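Local coordinates for carboxymuconolactone decarboxylase family protein (Thermotoga maritima, PDB 1VKE) that is assigned to the carboxymuconolactone decarboxylase family of AhpD-like proteins and possibly takes part in the antioxidative response, perhaps with peroxiredoxin-type oxidoreductase activity, at residues E91-E94 / A95-I98; R113-G116 / F117-L121. One frame throughout, in Å; residues are numbered along the deposited sequence.

Both contacts are local, each a run of just over two turns of one helix, bonded i to i+4, contact 1 on helix 89-103 and contact 2 on the next helix, 108-127. Their centres lie 14 Å apart, and the two helices meet where Phe93 CE1 comes 3.8 Å from Leu118 CD2 and Ile92 CD1 3.9 Å from Leu118 CD1. Contact 1 is the more buried: six of its eight touching residues are enclosed, and the carboxylates of Glu94 and Asp97 bind residues of two other subunits. Contact 2 is mixed, with Phe117 and Leu118 buried while Gly116 and Glu119 are exposed; the polar partners of Arg113 and Glu120 include residues of their own chain.

Contact 1 of 2, residues E91-E94 / A95-I98; sequences EIFE and ALDI
The carbonyl of Glu91 accepts the amide of Ala95, N to O 3.1 Å, the first of the i to i+4 bonds that hold this part of helix 89-103. Ile92 adds a side-chain contact to its backbone bond: its CG2 lies 3.8 Å from Leu96 CD1, the two side chains running alongside and pointing the same way. CG2 stands opposite the backbone N while CG1 stands beside it (chi1 -68°), which leaves the CG2 branch to meet the leucine. Leu96 CD1 also sits at the edge of the Phe93 ring, near its plane, 4.2 Å from CD1 of Phe93. The Phe93 carbonyl takes the amide of Asp97 at 2.9 Å, N to O, whereas the bond from Ile98 N to Glu94 O is weak at 3.5 Å. Glu94 directs its extended chain to the second subunit, where its carboxylate meets Lys58 and the backbone N of Lys52 and Leu53; Asp97 bonds Thr34 and Thr37 of the third subunit. The chemistry thus divides round the helix: Ile92 and Leu96 pack within the subunit against helices 55-68 and 108-127, while buried Glu94 and Asp97 have their carboxylates satisfied across the assembly's interfaces.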
ATOM      1  N   GLU E  91       1.577   1.623  26.675  1.00 11.49           N
ATOM      2  CA  GLU E  91       1.728   0.420  25.868  1.00 12.27           C
ATOM      3  C   GLU E  91       1.260   0.693  24.447  1.00 12.25           C
ATOM      4  O   GLU E  91       1.957   0.380  23.471  1.00 11.75           O
ATOM      5  CB  GLU E  91       0.912  -0.749  26.463  1.00 12.25           C
ATOM      6  CG  GLU E  91       1.492  -1.318  27.759  1.00 13.61           C
ATOM      7  CD  GLU E  91       0.595  -2.362  28.413  1.00 17.90           C
ATOM      8  OE1 GLU E  91      -0.642  -2.142  28.508  1.00 13.03           O
ATOM      9  OE2 GLU E  91       1.131  -3.378  28.894  1.00 24.42           O
ATOM     10  N   ILE E  92       0.096   1.321  24.319  1.00 10.58           N
ATOM     11  CA  ILE E  92      -0.420   1.691  22.993  1.00  9.50           C
ATOM     12  C   ILE E  92       0.535   2.620  22.236  1.00 10.39           C
ATOM     13  O   ILE E  92       0.804   2.381  21.053  1.00 10.71           O
ATOM     14  CB  ILE E  92      -1.833   2.318  23.128  1.00 10.63           C
ATOM     15  CG1 ILE E  92      -2.803   1.234  23.590  1.00 11.32           C
ATOM     16  CG2 ILE E  92      -2.279   2.949  21.815  1.00 13.80           C
ATOM     17  CD1 ILE E  92      -4.160   1.788  24.089  1.00 11.50           C
ATOM     18  N   PHE E  93       1.092   3.622  22.912  1.00 10.89           N
ATOM     19  CA  PHE E  93       2.019   4.547  22.235  1.00 11.38           C
ATOM     20  C   PHE E  93       3.318   3.864  21.827  1.00 11.76           C
ATOM     21  O   PHE E  93       3.826   4.141  20.748  1.00 12.19           O
ATOM     22  CB  PHE E  93       2.320   5.794  23.065  1.00 14.11           C
ATOM     23  CG  PHE E  93       1.121   6.651  23.401  1.00 17.20           C
ATOM     24  CD1 PHE E  93       0.052   6.783  22.564  1.00 24.13           C
ATOM     25  CD2 PHE E  93       1.115   7.367  24.587  1.00 32.40           C
ATOM     26  CE1 PHE E  93      -1.033   7.592  22.918  1.00 23.12           C
ATOM     27  CE2 PHE E  93       0.037   8.186  24.933  1.00 33.57           C
ATOM     28  CZ  PHE E  93      -1.033   8.291  24.082  1.00 29.43           C
ATOM     29  N   GLU E  94       3.805   2.915  22.621  1.00 12.99           N
ATOM     30  CA  GLU E  94       5.027   2.172  22.236  1.00 11.75           C
ATOM     31  C   GLU E  94       4.799   1.342  20.999  1.00 13.86           C
ATOM     32  O   GLU E  94       5.677   1.244  20.132  1.00 13.71           O
ATOM     33  CB  GLU E  94       5.542   1.296  23.378  1.00 10.99           C
ATOM     34  CG  GLU E  94       6.144   2.096  24.531  1.00 13.26           C
ATOM     35  CD  GLU E  94       6.720   1.248  25.659  1.00 16.39           C
ATOM     36  OE1 GLU E  94       7.075   0.077  25.417  1.00 16.06           O
ATOM     37  OE2 GLU E  94       6.801   1.774  26.806  1.00 15.45           O
ATOM     38  N   ALA E  95       3.601   0.770  20.878  1.00 12.13           N
ATOM     39  CA  ALA E  95       3.224   0.066  19.655  1.00 12.56           C
ATOM     40  C   ALA E  95       3.056   0.992  18.471  1.00 11.53           C
ATOM     41  O   ALA E  95       3.515   0.681  17.361  1.00 11.40           O
ATOM     42  CB  ALA E  95       1.944  -0.713  19.894  1.00 12.40           C
ATOM     43  N   LEU E  96       2.402   2.141  18.662  1.00 11.07           N
ATOM     44  CA  LEU E  96       2.169   3.064  17.569  1.00 12.22           C
ATOM     45  C   LEU E  96       3.515   3.627  17.051  1.00 11.13           C
ATOM     46  O   LEU E  96       3.631   3.954  15.869  1.00 12.07           O
ATOM     47  CB  LEU E  96       1.213   4.198  17.982  1.00 12.61           C
ATOM     48  CG  LEU E  96      -0.265   3.844  18.195  1.00 11.76           C
ATOM     49  CD1 LEU E  96      -1.036   4.992  18.872  1.00 15.14           C
ATOM     50  CD2 LEU E  96      -0.909   3.443  16.858  1.00 14.60           C
ATOM     51  N   ASP E  97       4.486   3.780  17.946  1.00 12.17           N
ATOM     52  CA  ASP E  97       5.827   4.276  17.561  1.00 12.99           C
ATOM     53  C   ASP E  97       6.520   3.319  16.589  1.00 12.41           C
ATOM     54  O   ASP E  97       7.175   3.754  15.636  1.00 14.23           O
ATOM     55  CB  ASP E  97       6.720   4.446  18.771  1.00 13.58           C
ATOM     56  CG  ASP E  97       6.533   5.757  19.483  1.00 18.02           C
ATOM     57  OD1 ASP E  97       5.969   6.708  18.894  1.00 16.20           O
ATOM     58  OD2 ASP E  97       7.004   5.922  20.640  1.00 16.01           O
ATOM     59  N   ILE E  98       6.341   2.012  16.796  1.00 11.07           N
ATOM     60  CA  ILE E  98       6.867   1.006  15.873  1.00 12.80           C
ATOM     61  C   ILE E  98       6.204   1.177  14.522  1.00 13.42           C
ATOM     62  O   ILE E  98       6.861   1.197  13.491  1.00 12.35           O
ATOM     63  CB  ILE E  98       6.678  -0.430  16.447  1.00 12.84           C
ATOM     64  CG1 ILE E  98       7.669  -0.692  17.590  1.00 14.58           C
ATOM     65  CG2 ILE E  98       6.870  -1.447  15.378  1.00 13.73           C
ATOM     66  CD1 ILE E  98       7.347  -1.878  18.490  1.00 15.19           C
TER

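Contact 2 of 2, residues R113-G116 / F117-L121; sequences RAVG and FLEEL
Val115 and Glu119 are brought together by differing first torsions: CG1 of the valine is anti to its own N (chi1 168°), and CG of the glutamate stands beside the backbone N, opposite the carbonyl carbon (chi1 -76°). The glutamate chain is extended beyond CG, and its OE2 reaches 3.8 Å from Val115 CG1, the two side chains crossing at a slant. On the way, Glu119 CG passes 3.4 Å from Val115 O, the same oxygen that accepts Glu119 N.

Four backbone bonds hold this part of the helix: Phe117 N to Arg113 O, Leu118 N to Ala114 O, Glu119 N to Val115 O at 2.9 Å, and Glu120 N to Gly116 O at 3.1 Å. The unbroken i to i+4 pairing is that of a regular alpha helix and runs through Gly116.

Phe117 CB comes 3.5 Å from Arg113 O, while its ring carries Leu121 CG over one face, offset toward the rim. The Phe117 side chain packs on Arg76 and Val80 of helix 72-84 and on Tyr15 of helix 15-28. Leu118 packs on Val83 of helix 72-84 and on Asp89.

Arg113 forms a salt bridge from NE to Asp72, which lies between Cys71 and Cys74 of the disulfide in sequence, and its NH2 bonds an unidentified ligand. Glu120 reaches the backbone N of Glu14. This stretch of helix therefore has distinct sides: Phe117 and Leu118 pack helix 108-127 against helices 15-28, 72-84 and 89-103, Glu119 lies at the exposed surface, and Arg113 carries polar chemistry beside the disulfide segment, where the bound molecule, probably from the crystallisation liquor, may nevertheless mark a pocket.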
ATOM      1  N   ARG E 113      -5.439  10.591  14.119  1.00 15.93           N
ATOM      2  CA  ARG E 113      -6.794  10.123  14.312  1.00 16.52           C
ATOM      3  C   ARG E 113      -6.848   9.079  15.415  1.00 15.78           C
ATOM      4  O   ARG E 113      -7.797   9.047  16.206  1.00 15.76           O
ATOM      5  CB  ARG E 113      -7.371   9.586  12.984  1.00 19.43           C
ATOM      6  CG  ARG E 113      -7.659  10.719  12.054  1.00 20.71           C
ATOM      7  CD  ARG E 113      -8.562  10.357  10.973  1.00 33.37           C
ATOM      8  NE  ARG E 113      -7.823   9.668   9.950  1.00 35.78           N
ATOM      9  CZ  ARG E 113      -7.210  10.267   8.927  1.00 40.90           C
ATOM     10  NH1 ARG E 113      -7.194  11.579   8.790  1.00 45.75           N
ATOM     11  NH2 ARG E 113      -6.582   9.534   8.033  1.00 26.93           N
ATOM     12  N   ALA E 114      -5.847   8.222  15.474  1.00 13.53           N
ATOM     13  CA  ALA E 114      -5.789   7.180  16.490  1.00 13.29           C
ATOM     14  C   ALA E 114      -5.730   7.777  17.898  1.00 14.60           C
ATOM     15  O   ALA E 114      -6.426   7.301  18.795  1.00 14.34           O
ATOM     16  CB  ALA E 114      -4.602   6.260  16.259  1.00 16.25           C
ATOM     17  N   VAL E 115      -4.891   8.791  18.074  1.00 11.60           N
ATOM     18  CA  VAL E 115      -4.724   9.419  19.388  1.00 12.18           C
ATOM     19  C   VAL E 115      -6.004  10.114  19.800  1.00 15.19           C
ATOM     20  O   VAL E 115      -6.432   9.996  20.963  1.00 15.89           O
ATOM     21  CB  VAL E 115      -3.493  10.346  19.415  1.00 13.15           C
ATOM     22  CG1 VAL E 115      -3.506  11.207  20.683  1.00 23.08           C
ATOM     23  CG2 VAL E 115      -2.238   9.464  19.404  1.00 18.86           C
ATOM     24  N   GLY E 116      -6.661  10.744  18.856  1.00 15.55           N
ATOM     25  CA  GLY E 116      -7.954  11.386  19.089  1.00 17.77           C
ATOM     26  C   GLY E 116      -9.042  10.427  19.535  1.00 17.99           C
ATOM     27  O   GLY E 116      -9.799  10.689  20.491  1.00 17.19           O
ATOM     28  N   PHE E 117      -9.083   9.278  18.878  1.00 14.21           N
ATOM     29  CA  PHE E 117     -10.027   8.256  19.208  1.00 13.11           C
ATOM     30  C   PHE E 117      -9.735   7.655  20.565  1.00 13.04           C
ATOM     31  O   PHE E 117     -10.647   7.449  21.360  1.00 13.85           O
ATOM     32  CB  PHE E 117     -10.022   7.179  18.149  1.00 15.97           C
ATOM     33  CG  PHE E 117     -11.149   6.227  18.275  1.00 15.83           C
ATOM     34  CD1 PHE E 117     -12.463   6.661  18.151  1.00 25.14           C
ATOM     35  CD2 PHE E 117     -10.919   4.904  18.555  1.00 17.03           C
ATOM     36  CE1 PHE E 117     -13.527   5.771  18.289  1.00 28.91           C
ATOM     37  CE2 PHE E 117     -11.978   4.002  18.675  1.00 22.40           C
ATOM     38  CZ  PHE E 117     -13.275   4.433  18.540  1.00 23.74           C
ATOM     39  N   LEU E 118      -8.466   7.403  20.854  1.00 11.94           N
ATOM     40  CA  LEU E 118      -8.084   6.892  22.176  1.00 11.56           C
ATOM     41  C   LEU E 118      -8.537   7.873  23.266  1.00 12.52           C
ATOM     42  O   LEU E 118      -9.066   7.464  24.315  1.00 12.43           O
ATOM     43  CB  LEU E 118      -6.595   6.670  22.237  1.00 12.33           C
ATOM     44  CG  LEU E 118      -6.008   6.173  23.557  1.00 11.96           C
ATOM     45  CD1 LEU E 118      -6.617   4.851  23.952  1.00 14.99           C
ATOM     46  CD2 LEU E 118      -4.502   6.072  23.470  1.00 16.76           C
ATOM     47  N   GLU E 119      -8.379   9.164  23.004  1.00 10.34           N
ATOM     48  CA  GLU E 119      -8.830  10.184  23.990  1.00 11.10           C
ATOM     49  C   GLU E 119     -10.319  10.085  24.224  1.00 12.22           C
ATOM     50  O   GLU E 119     -10.781  10.204  25.398  1.00 12.87           O
ATOM     51  CB  GLU E 119      -8.379  11.566  23.566  1.00 13.19           C
ATOM     52  CG  GLU E 119      -6.900  11.693  23.868  1.00 17.57           C
ATOM     53  CD  GLU E 119      -6.249  12.960  23.349  1.00 29.17           C
ATOM     54  OE1 GLU E 119      -6.945  13.785  22.726  1.00 33.95           O
ATOM     55  OE2 GLU E 119      -5.017  13.106  23.576  1.00 27.72           O
ATOM     56  N   GLU E 120     -11.085   9.865  23.158  1.00 13.30           N
ATOM     57  CA  GLU E 120     -12.533   9.677  23.286  1.00 13.35           C
ATOM     58  C   GLU E 120     -12.870   8.456  24.154  1.00 12.25           C
ATOM     59  O   GLU E 120     -13.749   8.531  25.037  1.00 13.84           O
ATOM     60  CB  GLU E 120     -13.173   9.524  21.902  1.00 14.60           C
ATOM     61  CG  GLU E 120     -14.690   9.487  21.919  1.00 26.59           C
ATOM     62  CD  GLU E 120     -15.287   9.310  20.515  1.00 29.83           C
ATOM     63  OE1 GLU E 120     -14.559   9.582  19.505  1.00 39.00           O
ATOM     64  OE2 GLU E 120     -16.475   8.896  20.438  1.00 44.03           O
ATOM     65  N   LEU E 121     -12.159   7.346  23.936  1.00 11.27           N
ATOM     66  CA  LEU E 121     -12.374   6.138  24.740  1.00  9.08           C
ATOM     67  C   LEU E 121     -12.025   6.383  26.223  1.00  9.87           C
ATOM     68  O   LEU E 121     -12.732   5.925  27.105  1.00 10.64           O
ATOM     69  CB  LEU E 121     -11.525   4.974  24.218  1.00 11.84           C
ATOM     70  CG  LEU E 121     -11.864   4.547  22.782  1.00 12.94           C
ATOM     71  CD1 LEU E 121     -10.900   3.485  22.303  1.00 12.10           C
ATOM     72  CD2 LEU E 121     -13.289   4.068  22.680  1.00 13.84           C
TER